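Long-range contacts in fervidolysin (Fervidobacterium pennivorans, PDB 1R6V), which degrades keratin into peptides as a subtilisin-like serine protease, which allows its bacterium to grow on native feathers: residues M277-F281 against P307-V313; V447-V453 against I487-I493; L569-V575 against F607-L613; A615-I621 against G636-T642. The protein carries 1 engineered substitution. All blocks are in the same frame, centred on the assembly; numbering follows the deposited sequence.

Interaction 1 (M277-F281 against P307-V313)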
loop_
_atom_site.group_PDB
_atom_site.type_symbol
_atom_site.label_atom_id
_atom_site.label_comp_id
_atom_site.label_asym_id
_atom_site.label_seq_id
_atom_site.Cartn_x
_atom_site.Cartn_y
_atom_site.Cartn_z
ATOM N N MET A 277 1.473 -0.475 5.456
ATOM C CA MET A 277 1.379 -1.747 4.745
ATOM C C MET A 277 2.524 -1.910 3.737
ATOM O O MET A 277 3.005 -3.027 3.513
ATOM C CB MET A 277 0.031 -1.875 4.029
ATOM C CG MET A 277 -0.281 -3.326 3.606
ATOM S SD MET A 277 -0.426 -4.541 5.001
ATOM C CE MET A 277 -1.893 -3.677 5.966
ATOM N N LYS A 278 2.951 -0.798 3.143
ATOM C CA LYS A 278 4.052 -0.792 2.172
ATOM C C LYS A 278 5.279 -1.293 2.922
ATOM O O LYS A 278 6.009 -2.178 2.465
ATOM C CB LYS A 278 4.310 0.640 1.673
ATOM C CG LYS A 278 5.464 0.810 0.666
ATOM C CD LYS A 278 5.025 0.423 -0.728
ATOM C CE LYS A 278 6.005 0.909 -1.794
ATOM N NZ LYS A 278 7.332 0.213 -1.758
ATOM N N GLU A 279 5.486 -0.720 4.102
ATOM C CA GLU A 279 6.636 -1.107 4.921
ATOM C C GLU A 279 6.608 -2.579 5.303
ATOM O O GLU A 279 7.636 -3.254 5.317
ATOM C CB GLU A 279 6.698 -0.275 6.207
ATOM C CG GLU A 279 7.226 1.115 6.050
ATOM C CD GLU A 279 8.666 1.147 5.551
ATOM O OE1 GLU A 279 9.589 0.695 6.257
ATOM O OE2 GLU A 279 8.868 1.638 4.443
ATOM N N ALA A 280 5.426 -3.091 5.628
ATOM C CA ALA A 280 5.304 -4.487 6.009
ATOM C C ALA A 280 5.586 -5.417 4.820
ATOM O O ALA A 280 6.264 -6.438 4.960
ATOM C CB ALA A 280 3.917 -4.743 6.557
ATOM N N PHE A 281 5.029 -5.081 3.664
ATOM C CA PHE A 281 5.271 -5.891 2.484
ATOM C C PHE A 281 6.733 -5.856 2.091
ATOM O O PHE A 281 7.299 -6.889 1.721
ATOM C CB PHE A 281 4.402 -5.425 1.315
ATOM C CG PHE A 281 3.136 -6.203 1.185
ATOM C CD1 PHE A 281 2.151 -6.134 2.169
ATOM C CD2 PHE A 281 2.954 -7.062 0.109
ATOM C CE1 PHE A 281 0.985 -6.930 2.089
ATOM C CE2 PHE A 281 1.794 -7.864 0.011
ATOM C CZ PHE A 281 0.814 -7.796 1.002
ATOM N N PRO A 307 -3.151 -4.310 -0.889
ATOM C CA PRO A 307 -1.762 -4.466 -1.342
ATOM C C PRO A 307 -1.418 -4.919 -2.757
ATOM O O PRO A 307 -0.241 -4.925 -3.099
ATOM C CB PRO A 307 -1.173 -5.433 -0.314
ATOM C CG PRO A 307 -2.334 -6.379 -0.110
ATOM C CD PRO A 307 -3.514 -5.389 0.048
ATOM N N ALA A 308 -2.396 -5.290 -3.577
ATOM C CA ALA A 308 -2.091 -5.748 -4.938
ATOM C C ALA A 308 -1.225 -4.771 -5.732
ATOM O O ALA A 308 -0.377 -5.186 -6.525
ATOM C CB ALA A 308 -3.407 -6.024 -5.713
ATOM N N GLY A 309 -1.450 -3.473 -5.519
ATOM C CA GLY A 309 -0.713 -2.442 -6.235
ATOM C C GLY A 309 0.702 -2.121 -5.783
ATOM O O GLY A 309 1.365 -1.286 -6.406
ATOM N N TYR A 310 1.181 -2.738 -4.706
ATOM C CA TYR A 310 2.559 -2.450 -4.275
ATOM C C TYR A 310 3.550 -3.155 -5.202
ATOM O O TYR A 310 3.364 -4.327 -5.546
ATOM C CB TYR A 310 2.787 -2.922 -2.836
ATOM C CG TYR A 310 2.026 -2.111 -1.798
ATOM C CD1 TYR A 310 1.333 -2.749 -0.769
ATOM C CD2 TYR A 310 2.022 -0.716 -1.833
ATOM C CE1 TYR A 310 0.643 -2.017 0.202
ATOM C CE2 TYR A 310 1.335 0.027 -0.860
ATOM C CZ TYR A 310 0.653 -0.643 0.149
ATOM O OH TYR A 310 -0.003 0.078 1.120
ATOM N N PRO A 311 4.623 -2.458 -5.614
ATOM C CA PRO A 311 5.590 -3.109 -6.505
ATOM C C PRO A 311 6.281 -4.300 -5.876
ATOM O O PRO A 311 6.625 -4.273 -4.690
ATOM C CB PRO A 311 6.560 -1.980 -6.854
ATOM C CG PRO A 311 6.489 -1.060 -5.644
ATOM C CD PRO A 311 4.997 -1.057 -5.353
ATOM N N GLY A 312 6.445 -5.359 -6.670
ATOM C CA GLY A 312 7.129 -6.544 -6.201
ATOM C C GLY A 312 6.271 -7.764 -5.923
ATOM O O GLY A 312 6.779 -8.893 -5.919
ATOM N N VAL A 313 4.987 -7.553 -5.651
ATOM C CA VAL A 313 4.109 -8.680 -5.375
ATOM C C VAL A 313 3.812 -9.422 -6.670
ATOM O O VAL A 313 4.036 -8.893 -7.760
ATOM C CB VAL A 313 2.756 -8.239 -4.764
ATOM C CG1 VAL A 313 2.995 -7.382 -3.537
ATOM C CG2 VAL A 313 1.921 -7.517 -5.783
HETATM O O HOH W 1 6.329 -2.534 -2.551
#
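Tyr310 lays its ring against the helical turn bearing Met277 and Lys278. Lys278 CA stands over one face, 4.1 Å from the centroid of the Tyr310 ring, a CH-pi contact. A bend at chi2 (80°) turns the lysine chain across the ring at a slant, so that Lys278 CD comes within 3.4 Å of Tyr310 CD2; a long aliphatic stem suits this place. Met277 instead reaches the rim, with its CG 3.8 Å from Tyr310 CE1. One turn further on, Phe281 takes Pro307 over one face, Phe281 CZ lying 3.4 Å from Pro307 CB, while Val313 CG1 comes to 3.7 Å from Phe281 CD2. The Phe281 and Tyr310 rings meet obliquely, their planes 49° apart.

Helix 275-286 is the crossover of a beta-alpha-beta unit in the subtilase domain, linking parallel strands 263-269 and 290-294, and the loop it meets leads on to strand 314-322. Two consecutive turns, type I from Pro307 and type II from Tyr310, shape that loop; Gly312 has the positive phi that the second turn needs. A water joins the loop to the helix, 3.0 Å from Lys278 NZ and 2.8 Å from Pro311 O. Further out, Asp282 forms a salt bridge with Lys278 NZ, Ser274 N is hydrogen-bonded to Tyr310 OH, and Met291 and Val293 of strand 290-294 pack on Phe281.

Interaction 2 (V447-V453 against I487-I493)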
loop_
_atom_site.group_PDB
_atom_site.type_symbol
_atom_site.label_atom_id
_atom_site.label_comp_id
_atom_site.label_asym_id
_atom_site.label_seq_id
_atom_site.Cartn_x
_atom_site.Cartn_y
_atom_site.Cartn_z
ATOM N N VAL A 447 15.338 -6.735 -10.623
ATOM C CA VAL A 447 16.312 -6.132 -9.715
ATOM C C VAL A 447 15.762 -6.247 -8.296
ATOM O O VAL A 447 14.548 -6.181 -8.073
ATOM C CB VAL A 447 16.585 -4.635 -10.027
ATOM C CG1 VAL A 447 17.284 -4.493 -11.376
ATOM C CG2 VAL A 447 15.285 -3.855 -10.012
ATOM N N GLU A 448 16.659 -6.436 -7.335
ATOM C CA GLU A 448 16.239 -6.543 -5.947
ATOM C C GLU A 448 15.542 -5.268 -5.509
ATOM O O GLU A 448 14.566 -5.312 -4.759
ATOM C CB GLU A 448 17.449 -6.822 -5.052
ATOM C CG GLU A 448 17.908 -8.259 -5.170
ATOM C CD GLU A 448 19.203 -8.526 -4.444
ATOM O OE1 GLU A 448 19.328 -8.104 -3.276
ATOM O OE2 GLU A 448 20.088 -9.171 -5.046
ATOM N N GLU A 449 16.043 -4.136 -5.990
ATOM C CA GLU A 449 15.454 -2.856 -5.645
ATOM C C GLU A 449 15.843 -1.721 -6.577
ATOM O O GLU A 449 17.005 -1.577 -6.962
ATOM C CB GLU A 449 15.819 -2.450 -4.211
ATOM C CG GLU A 449 15.192 -1.114 -3.804
ATOM C CD GLU A 449 14.890 -1.031 -2.320
ATOM O OE1 GLU A 449 13.898 -1.650 -1.872
ATOM O OE2 GLU A 449 15.652 -0.360 -1.603
ATOM N N PHE A 450 14.843 -0.931 -6.946
ATOM C CA PHE A 450 15.044 0.257 -7.769
ATOM C C PHE A 450 14.438 1.385 -6.935
ATOM O O PHE A 450 13.374 1.205 -6.349
ATOM C CB PHE A 450 14.286 0.152 -9.098
ATOM C CG PHE A 450 14.344 1.404 -9.916
ATOM C CD1 PHE A 450 15.560 1.862 -10.424
ATOM C CD2 PHE A 450 13.186 2.155 -10.141
ATOM C CE1 PHE A 450 15.628 3.055 -11.142
ATOM C CE2 PHE A 450 13.233 3.348 -10.855
ATOM C CZ PHE A 450 14.454 3.806 -11.360
ATOM N N GLN A 451 15.109 2.526 -6.856
ATOM C CA GLN A 451 14.543 3.640 -6.087
ATOM C C GLN A 451 14.518 4.911 -6.899
ATOM O O GLN A 451 15.373 5.126 -7.758
ATOM C CB GLN A 451 15.360 3.912 -4.825
ATOM C CG GLN A 451 15.345 2.801 -3.790
ATOM C CD GLN A 451 16.037 3.209 -2.498
ATOM O OE1 GLN A 451 16.935 4.051 -2.504
ATOM N NE2 GLN A 451 15.626 2.604 -1.387
ATOM N N VAL A 452 13.514 5.748 -6.644
ATOM C CA VAL A 452 13.429 7.050 -7.284
ATOM C C VAL A 452 13.484 7.983 -6.073
ATOM O O VAL A 452 12.680 7.860 -5.150
ATOM C CB VAL A 452 12.116 7.253 -8.097
ATOM C CG1 VAL A 452 12.064 8.687 -8.650
ATOM C CG2 VAL A 452 12.072 6.262 -9.283
ATOM N N VAL A 453 14.475 8.865 -6.060
ATOM C CA VAL A 453 14.665 9.804 -4.959
ATOM C C VAL A 453 14.393 11.211 -5.475
ATOM O O VAL A 453 15.122 11.701 -6.334
ATOM C CB VAL A 453 16.113 9.752 -4.426
ATOM C CG1 VAL A 453 16.230 10.586 -3.154
ATOM C CG2 VAL A 453 16.529 8.302 -4.153
ATOM N N ILE A 487 12.030 9.238 -0.975
ATOM C CA ILE A 487 12.298 8.001 -1.692
ATOM C C ILE A 487 11.069 7.158 -1.988
ATOM O O ILE A 487 10.231 6.940 -1.118
ATOM C CB ILE A 487 13.322 7.149 -0.910
ATOM C CG1 ILE A 487 14.611 7.954 -0.724
ATOM C CG2 ILE A 487 13.596 5.836 -1.654
ATOM C CD1 ILE A 487 15.555 7.400 0.320
ATOM N N ALA A 488 10.957 6.705 -3.236
ATOM C CA ALA A 488 9.871 5.818 -3.643
ATOM C C ALA A 488 10.666 4.553 -3.964
ATOM O O ALA A 488 11.556 4.579 -4.821
ATOM C CB ALA A 488 9.163 6.341 -4.896
ATOM N N ARG A 489 10.361 3.466 -3.264
ATOM C CA ARG A 489 11.087 2.211 -3.429
ATOM C C ARG A 489 10.298 1.201 -4.219
ATOM O O ARG A 489 9.104 1.015 -3.983
ATOM C CB ARG A 489 11.412 1.586 -2.062
ATOM C CG ARG A 489 12.064 2.516 -1.059
ATOM C CD ARG A 489 12.303 1.788 0.266
ATOM N NE ARG A 489 13.411 0.837 0.177
ATOM C CZ ARG A 489 13.985 0.242 1.222
ATOM N NH1 ARG A 489 13.559 0.490 2.458
ATOM N NH2 ARG A 489 14.999 -0.594 1.034
ATOM N N PHE A 490 10.988 0.523 -5.137
ATOM C CA PHE A 490 10.370 -0.491 -5.983
ATOM C C PHE A 490 11.131 -1.807 -5.838
ATOM O O PHE A 490 12.063 -2.060 -6.587
ATOM C CB PHE A 490 10.416 -0.039 -7.450
ATOM C CG PHE A 490 9.599 1.196 -7.718
ATOM C CD1 PHE A 490 10.119 2.463 -7.475
ATOM C CD2 PHE A 490 8.299 1.081 -8.186
ATOM C CE1 PHE A 490 9.349 3.608 -7.695
ATOM C CE2 PHE A 490 7.517 2.215 -8.409
ATOM C CZ PHE A 490 8.045 3.478 -8.163
ATOM N N PRO A 491 10.716 -2.672 -4.903
ATOM C CA PRO A 491 11.428 -3.940 -4.733
ATOM C C PRO A 491 11.041 -5.042 -5.692
ATOM O O PRO A 491 9.874 -5.189 -6.064
ATOM C CB PRO A 491 11.123 -4.327 -3.287
ATOM C CG PRO A 491 9.761 -3.741 -3.053
ATOM C CD PRO A 491 9.732 -2.445 -3.828
ATOM N N HIS A 492 12.051 -5.800 -6.098
ATOM C CA HIS A 492 11.841 -6.958 -6.945
ATOM C C HIS A 492 10.996 -6.739 -8.181
ATOM O O HIS A 492 10.198 -7.587 -8.535
ATOM C CB HIS A 492 11.264 -8.064 -6.065
ATOM C CG HIS A 492 12.192 -8.453 -4.962
ATOM N ND1 HIS A 492 13.257 -9.304 -5.167
ATOM C CD2 HIS A 492 12.315 -7.993 -3.694
ATOM C CE1 HIS A 492 14.003 -9.341 -4.076
ATOM N NE2 HIS A 492 13.454 -8.553 -3.171
ATOM N N ILE A 493 11.214 -5.611 -8.848
ATOM C CA ILE A 493 10.502 -5.302 -10.072
ATOM C C ILE A 493 11.354 -5.745 -11.273
ATOM O O ILE A 493 12.529 -6.094 -11.133
ATOM C CB ILE A 493 10.205 -3.777 -10.226
ATOM C CG1 ILE A 493 11.505 -2.968 -10.304
ATOM C CG2 ILE A 493 9.342 -3.292 -9.047
ATOM C CD1 ILE A 493 11.287 -1.535 -10.849
#
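Val447 CG2 packs 3.9 Å from Ile493 CG1, just beyond the corners that the chain turns at Glu448 and His492 beside two antiparallel strands of the Ig-like beta-sandwich domain. Glu448 CA sits over the face of the His492 ring, 4.2 Å from the centroid. Glu449 sets CG anti to the backbone N (chi1 -179°) and bends at chi2, which brings its carboxylate over to Arg489, whose NH2 and NE grip the single oxygen OE2 side-on; NH2 to Glu449 OE2 is 2.7 Å, on the syn lone pair. A leucine in place of Arg489 would probably leave the Glu449 carboxylate without its charged mate and freer to turn. Phe450 projects from the other face, beside Phe490, as a buried apolar position favours; the two exchange paired backbone hydrogen bonds. Gln451, back on the Arg489 face, rests its amide carbon CD 3.7 Å from Ile487 CG2. Val452 repeats the paired bonding with Ala488, and both methyls of Val453, CG1 and CG2, lie 3.9 Å from Ile487 CG1.

Interaction 3 (L569-V575 against F607-L613)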
loop_
_atom_site.group_PDB
_atom_site.type_symbol
_atom_site.label_atom_id
_atom_site.label_comp_id
_atom_site.label_asym_id
_atom_site.label_seq_id
_atom_site.Cartn_x
_atom_site.Cartn_y
_atom_site.Cartn_z
ATOM N N LEU A 569 3.047 53.868 7.925
ATOM C CA LEU A 569 3.638 52.957 8.896
ATOM C C LEU A 569 5.097 53.309 9.122
ATOM O O LEU A 569 5.757 53.859 8.239
ATOM C CB LEU A 569 3.527 51.503 8.414
ATOM C CG LEU A 569 2.111 50.925 8.330
ATOM C CD1 LEU A 569 2.169 49.454 7.940
ATOM C CD2 LEU A 569 1.419 51.080 9.669
ATOM N N LYS A 570 5.592 52.983 10.311
ATOM C CA LYS A 570 6.970 53.258 10.683
ATOM C C LYS A 570 7.852 52.077 10.295
ATOM O O LYS A 570 7.685 50.972 10.815
ATOM C CB LYS A 570 7.065 53.496 12.195
ATOM C CG LYS A 570 8.041 54.586 12.601
ATOM C CD LYS A 570 9.451 54.301 12.124
ATOM C CE LYS A 570 10.337 55.528 12.304
ATOM N NZ LYS A 570 11.729 55.288 11.828
ATOM N N ASP A 571 8.785 52.330 9.382
ATOM C CA ASP A 571 9.726 51.329 8.893
ATOM C C ASP A 571 9.077 49.986 8.585
ATOM O O ASP A 571 9.385 48.978 9.218
ATOM C CB ASP A 571 10.860 51.118 9.901
ATOM C CG ASP A 571 11.608 52.398 10.212
ATOM O OD1 ASP A 571 11.870 53.177 9.270
ATOM O OD2 ASP A 571 11.942 52.616 11.397
ATOM N N PRO A 572 8.159 49.956 7.613
ATOM C CA PRO A 572 7.508 48.689 7.274
ATOM C C PRO A 572 8.486 47.735 6.582
ATOM O O PRO A 572 9.284 48.140 5.733
ATOM C CB PRO A 572 6.371 49.128 6.349
ATOM C CG PRO A 572 6.970 50.314 5.640
ATOM C CD PRO A 572 7.641 51.060 6.779
ATOM N N GLN A 573 8.437 46.463 6.956
ATOM C CA GLN A 573 9.314 45.495 6.329
ATOM C C GLN A 573 8.556 44.246 5.925
ATOM O O GLN A 573 7.617 43.827 6.603
ATOM C CB GLN A 573 10.458 45.092 7.265
ATOM C CG GLN A 573 11.363 46.224 7.694
ATOM C CD GLN A 573 12.600 45.721 8.397
ATOM O OE1 GLN A 573 13.490 45.143 7.765
ATOM N NE2 GLN A 573 12.664 45.920 9.715
ATOM N N PHE A 574 8.971 43.682 4.796
ATOM C CA PHE A 574 8.417 42.446 4.262
ATOM C C PHE A 574 9.262 41.365 4.911
ATOM O O PHE A 574 10.490 41.447 4.918
ATOM C CB PHE A 574 8.587 42.398 2.744
ATOM C CG PHE A 574 8.363 41.032 2.142
ATOM C CD1 PHE A 574 7.253 40.264 2.494
ATOM C CD2 PHE A 574 9.241 40.537 1.186
ATOM C CE1 PHE A 574 7.016 39.024 1.899
ATOM C CE2 PHE A 574 9.014 39.295 0.584
ATOM C CZ PHE A 574 7.898 38.540 0.944
ATOM N N VAL A 575 8.599 40.360 5.463
ATOM C CA VAL A 575 9.290 39.286 6.150
ATOM C C VAL A 575 8.879 37.918 5.661
ATOM O O VAL A 575 7.698 37.660 5.452
ATOM C CB VAL A 575 8.996 39.335 7.652
ATOM C CG1 VAL A 575 9.892 38.347 8.398
ATOM C CG2 VAL A 575 9.204 40.752 8.169
ATOM N N PHE A 607 4.393 34.607 4.483
ATOM C CA PHE A 607 4.760 36.008 4.258
ATOM C C PHE A 607 4.140 36.919 5.296
ATOM O O PHE A 607 2.990 36.750 5.665
ATOM C CB PHE A 607 4.279 36.477 2.873
ATOM C CG PHE A 607 4.710 35.590 1.737
ATOM C CD1 PHE A 607 6.047 35.261 1.571
ATOM C CD2 PHE A 607 3.780 35.119 0.810
ATOM C CE1 PHE A 607 6.464 34.479 0.499
ATOM C CE2 PHE A 607 4.183 34.335 -0.269
ATOM C CZ PHE A 607 5.532 34.014 -0.423
ATOM N N GLY A 608 4.902 37.890 5.765
ATOM C CA GLY A 608 4.336 38.797 6.742
ATOM C C GLY A 608 4.859 40.201 6.575
ATOM O O GLY A 608 5.717 40.483 5.737
ATOM N N ILE A 609 4.319 41.093 7.390
ATOM C CA ILE A 609 4.734 42.475 7.394
ATOM C C ILE A 609 4.848 42.890 8.855
ATOM O O ILE A 609 4.027 42.504 9.689
ATOM C CB ILE A 609 3.712 43.364 6.655
ATOM C CG1 ILE A 609 3.737 43.011 5.167
ATOM C CG2 ILE A 609 4.042 44.834 6.858
ATOM C CD1 ILE A 609 2.887 43.863 4.306
ATOM N N GLN A 610 5.905 43.626 9.163
ATOM C CA GLN A 610 6.109 44.128 10.516
ATOM C C GLN A 610 6.426 45.620 10.429
ATOM O O GLN A 610 6.951 46.099 9.426
ATOM C CB GLN A 610 7.260 43.399 11.214
ATOM C CG GLN A 610 8.615 43.530 10.536
ATOM C CD GLN A 610 9.753 42.976 11.391
ATOM O OE1 GLN A 610 10.530 43.730 11.991
ATOM N NE2 GLN A 610 9.845 41.652 11.459
ATOM N N THR A 611 6.087 46.341 11.488
ATOM C CA THR A 611 6.338 47.777 11.572
ATOM C C THR A 611 6.885 48.048 12.974
ATOM O O THR A 611 6.519 47.355 13.920
ATOM C CB THR A 611 5.039 48.578 11.359
ATOM O OG1 THR A 611 5.294 49.974 11.573
ATOM C CG2 THR A 611 3.970 48.108 12.321
ATOM N N LEU A 612 7.752 49.053 13.104
ATOM C CA LEU A 612 8.360 49.390 14.391
ATOM C C LEU A 612 7.323 49.882 15.400
ATOM O O LEU A 612 7.385 49.542 16.583
ATOM C CB LEU A 612 9.449 50.456 14.198
ATOM C CG LEU A 612 10.432 50.682 15.357
ATOM C CD1 LEU A 612 11.255 49.417 15.579
ATOM C CD2 LEU A 612 11.356 51.853 15.038
ATOM N N LEU A 613 6.372 50.680 14.927
ATOM C CA LEU A 613 5.322 51.216 15.788
ATOM C C LEU A 613 3.966 50.628 15.418
ATOM O O LEU A 613 3.698 50.346 14.254
ATOM C CB LEU A 613 5.278 52.742 15.673
ATOM C CG LEU A 613 6.567 53.479 16.060
ATOM C CD1 LEU A 613 6.419 54.961 15.760
ATOM C CD2 LEU A 613 6.865 53.257 17.542
HETATM O O HOH W 2 3.607 52.082 12.151
#
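Lys570 and Leu613 close the loop end of this contact. The lysine CB lies 3.9 Å from Leu613 CG, and Lys570 CG comes nearer, 3.6 Å from Leu613 CD1. A bend at chi2 (-59°) then leads the chain past Leu612, with Lys570 CD 4.3 Å from Leu612 CD2, until NZ ends in a salt bridge 2.7 Å from the neighbouring Asp571 OD2. Lysine suits this exposed spot because its stem is apolar and its tip charged.

The Lys570 carbonyl is gripped twice: Thr611 OG1, at 2.7 Å from Lys570 O, and Leu612 N approach it from opposite faces of its plane. Here a hydroxyl does work that a purely apolar side chain could not. A water accepts from Lys570 N and donates to Leu613 O. Beyond this loop, Gln573 with Gln610 and Val575 with Gly608 form hydrogen-bonded pairs. On the buried face, Phe574 CZ packs 3.8 Å from Phe607 CD1; the side chains run alongside each other and the rings meet obliquely, planes 46° apart. Trp666 stacks on Phe607, and Phe562 meets Phe574 edge-to-face. Antiparallel strands packing one apolar face against an opposing sheet build a beta sandwich, here the second such domain of fervidolysin.

Interaction 4 (A615-I621 against G636-T642)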
loop_
_atom_site.group_PDB
_atom_site.type_symbol
_atom_site.label_atom_id
_atom_site.label_comp_id
_atom_site.label_asym_id
_atom_site.label_seq_id
_atom_site.Cartn_x
_atom_site.Cartn_y
_atom_site.Cartn_z
ATOM N N ALA A 615 0.090 50.016 14.444
ATOM C CA ALA A 615 -0.772 50.693 13.488
ATOM C C ALA A 615 -1.851 51.491 14.210
ATOM O O ALA A 615 -2.489 51.001 15.145
ATOM C CB ALA A 615 -1.409 49.680 12.550
ATOM N N ALA A 616 -2.063 52.720 13.755
ATOM C CA ALA A 616 -3.058 53.588 14.362
ATOM C C ALA A 616 -4.465 53.116 14.032
ATOM O O ALA A 616 -5.382 53.254 14.840
ATOM C CB ALA A 616 -2.854 55.017 13.878
ATOM N N THR A 617 -4.624 52.543 12.841
ATOM C CA THR A 617 -5.920 52.064 12.365
ATOM C C THR A 617 -5.710 50.782 11.553
ATOM O O THR A 617 -4.598 50.517 11.121
ATOM C CB THR A 617 -6.577 53.128 11.444
ATOM O OG1 THR A 617 -6.707 54.364 12.160
ATOM C CG2 THR A 617 -7.950 52.673 10.979
ATOM N N ASP A 618 -6.767 49.993 11.366
ATOM C CA ASP A 618 -6.672 48.758 10.582
ATOM C C ASP A 618 -6.231 49.119 9.177
ATOM O O ASP A 618 -6.680 50.116 8.608
ATOM C CB ASP A 618 -8.028 48.054 10.470
ATOM C CG ASP A 618 -8.342 47.177 11.659
ATOM O OD1 ASP A 618 -7.633 47.268 12.681
ATOM O OD2 ASP A 618 -9.315 46.397 11.570
ATOM N N ILE A 619 -5.339 48.318 8.616
ATOM C CA ILE A 619 -4.906 48.560 7.258
ATOM C C ILE A 619 -4.815 47.230 6.534
ATOM O O ILE A 619 -4.153 46.296 7.002
ATOM C CB ILE A 619 -3.551 49.309 7.209
ATOM C CG1 ILE A 619 -3.165 49.582 5.757
ATOM C CG2 ILE A 619 -2.458 48.493 7.884
ATOM C CD1 ILE A 619 -2.035 50.595 5.624
ATOM N N THR A 620 -5.524 47.130 5.416
ATOM C CA THR A 620 -5.498 45.915 4.619
ATOM C C THR A 620 -4.333 46.029 3.652
ATOM O O THR A 620 -4.187 47.032 2.960
ATOM C CB THR A 620 -6.799 45.728 3.832
ATOM O OG1 THR A 620 -7.865 45.448 4.745
ATOM C CG2 THR A 620 -6.661 44.574 2.839
ATOM N N ILE A 621 -3.486 45.005 3.619
ATOM C CA ILE A 621 -2.331 45.006 2.737
ATOM C C ILE A 621 -2.605 43.970 1.655
ATOM O O ILE A 621 -2.992 42.845 1.960
ATOM C CB ILE A 621 -1.065 44.649 3.529
ATOM C CG1 ILE A 621 -0.940 45.614 4.712
ATOM C CG2 ILE A 621 0.150 44.696 2.626
ATOM C CD1 ILE A 621 0.180 45.295 5.677
ATOM N N GLY A 636 -3.977 40.591 3.723
ATOM C CA GLY A 636 -3.961 40.377 5.155
ATOM C C GLY A 636 -4.373 41.695 5.763
ATOM O O GLY A 636 -4.469 42.698 5.061
ATOM N N VAL A 637 -4.610 41.706 7.065
ATOM C CA VAL A 637 -5.014 42.931 7.721
ATOM C C VAL A 637 -4.096 43.181 8.900
ATOM O O VAL A 637 -3.900 42.295 9.730
ATOM C CB VAL A 637 -6.469 42.829 8.233
ATOM C CG1 VAL A 637 -6.859 44.124 8.941
ATOM C CG2 VAL A 637 -7.425 42.546 7.063
ATOM N N LEU A 638 -3.502 44.366 8.947
ATOM C CA LEU A 638 -2.643 44.747 10.063
ATOM C C LEU A 638 -3.626 45.462 10.979
ATOM O O LEU A 638 -4.031 46.592 10.697
ATOM C CB LEU A 638 -1.547 45.707 9.603
ATOM C CG LEU A 638 -0.596 46.276 10.659
ATOM C CD1 LEU A 638 0.254 45.150 11.248
ATOM C CD2 LEU A 638 0.289 47.328 10.025
ATOM N N LYS A 639 -4.034 44.791 12.053
ATOM C CA LYS A 639 -5.006 45.358 12.987
ATOM C C LYS A 639 -4.445 46.526 13.793
ATOM O O LYS A 639 -3.260 46.562 14.121
ATOM C CB LYS A 639 -5.532 44.269 13.931
ATOM C CG LYS A 639 -6.406 43.213 13.253
ATOM C CD LYS A 639 -6.989 42.227 14.271
ATOM C CE LYS A 639 -7.844 41.143 13.602
ATOM N NZ LYS A 639 -8.493 40.236 14.598
ATOM N N ALA A 640 -5.294 47.504 14.094
ATOM C CA ALA A 640 -4.819 48.645 14.864
ATOM C C ALA A 640 -4.237 48.137 16.180
ATOM O O ALA A 640 -4.729 47.164 16.751
ATOM C CB ALA A 640 -5.961 49.619 15.130
ATOM N N GLY A 641 -3.176 48.788 16.643
ATOM C CA GLY A 641 -2.553 48.391 17.892
ATOM C C GLY A 641 -1.529 47.283 17.761
ATOM O O GLY A 641 -0.861 46.956 18.741
ATOM N N THR A 642 -1.392 46.705 16.566
ATOM C CA THR A 642 -0.430 45.625 16.353
ATOM C C THR A 642 0.737 46.078 15.477
ATOM O O THR A 642 0.647 47.093 14.790
ATOM C CB THR A 642 -1.096 44.390 15.703
ATOM O OG1 THR A 642 -1.438 44.683 14.344
ATOM C CG2 THR A 642 -2.359 44.006 16.458
#
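Leu638 and Ile619 pack tightly side by side on the inner face of this strand pair: Ile619 CG2 lies 3.4 Å from Leu638 CB, closer than usual for two carbons. Leu638 also brings CD2 to 3.8 Å from Ala615 CB, its chi1 of 177° swinging CG away from its own N, and the small alanine leaves room for that branched tip. Ile621 CD1 adds a looser touch, 4.3 Å from Leu638 CB. Were Leu638 cut back to an alanine, a gap would probably open between Ala615 and Ile619, leaving both short of apolar contact.

The other face is sparser and more exposed. There Thr620 and Val637 cross, Thr620 OG1 being 3.7 Å from Val637 CG2; a beta-branched pair with one hydroxyl suits an extended backbone beside solvent. Asp618 reaches over to the backbone, and its OD1 takes the Ala640 N-H at 2.7 Å, met nearly along the C-O axis. A type II turn from Lys639 to Thr642 follows, with Gly641 at a positive phi that other residues tolerate poorly. Gly641 N donates to Ala615 O at 2.8 Å, and Ala615 N bonds to Thr642 O. Lys639 O accepts from both Thr642 N and Thr642 OG1. Backbone bonds between Ile619 and Leu638 and between Ile621 and Gly636 mark the open end of a beta hairpin, strands 619-627 and 630-638, at the edge of a beta-sandwich sheet.

Overall arrangement
The four contacts follow one another along the chain, each closing before the next opens, and fall into two touching pairs. Interactions 1 and 2, with centres about 12 Å apart, join the catalytic domain to the Ig-like sandwich: Lys278 NZ probably bonds to Arg489 O, and Pro311 packs on Phe490 and Pro491. Interactions 3 and 4, about 11 Å apart between centres, share the second sandwich domain, where strands 604-610 and 619-627 belong to different sheets; Ile609 meets Ile621 and Leu569 meets Leu638 between them. From one pair to the other, centres lie about 48 to 53 Å apart, so the contacts of this second sandwich domain, which may mediate interactions with substrate, lie far from the contact in the subtilase domain.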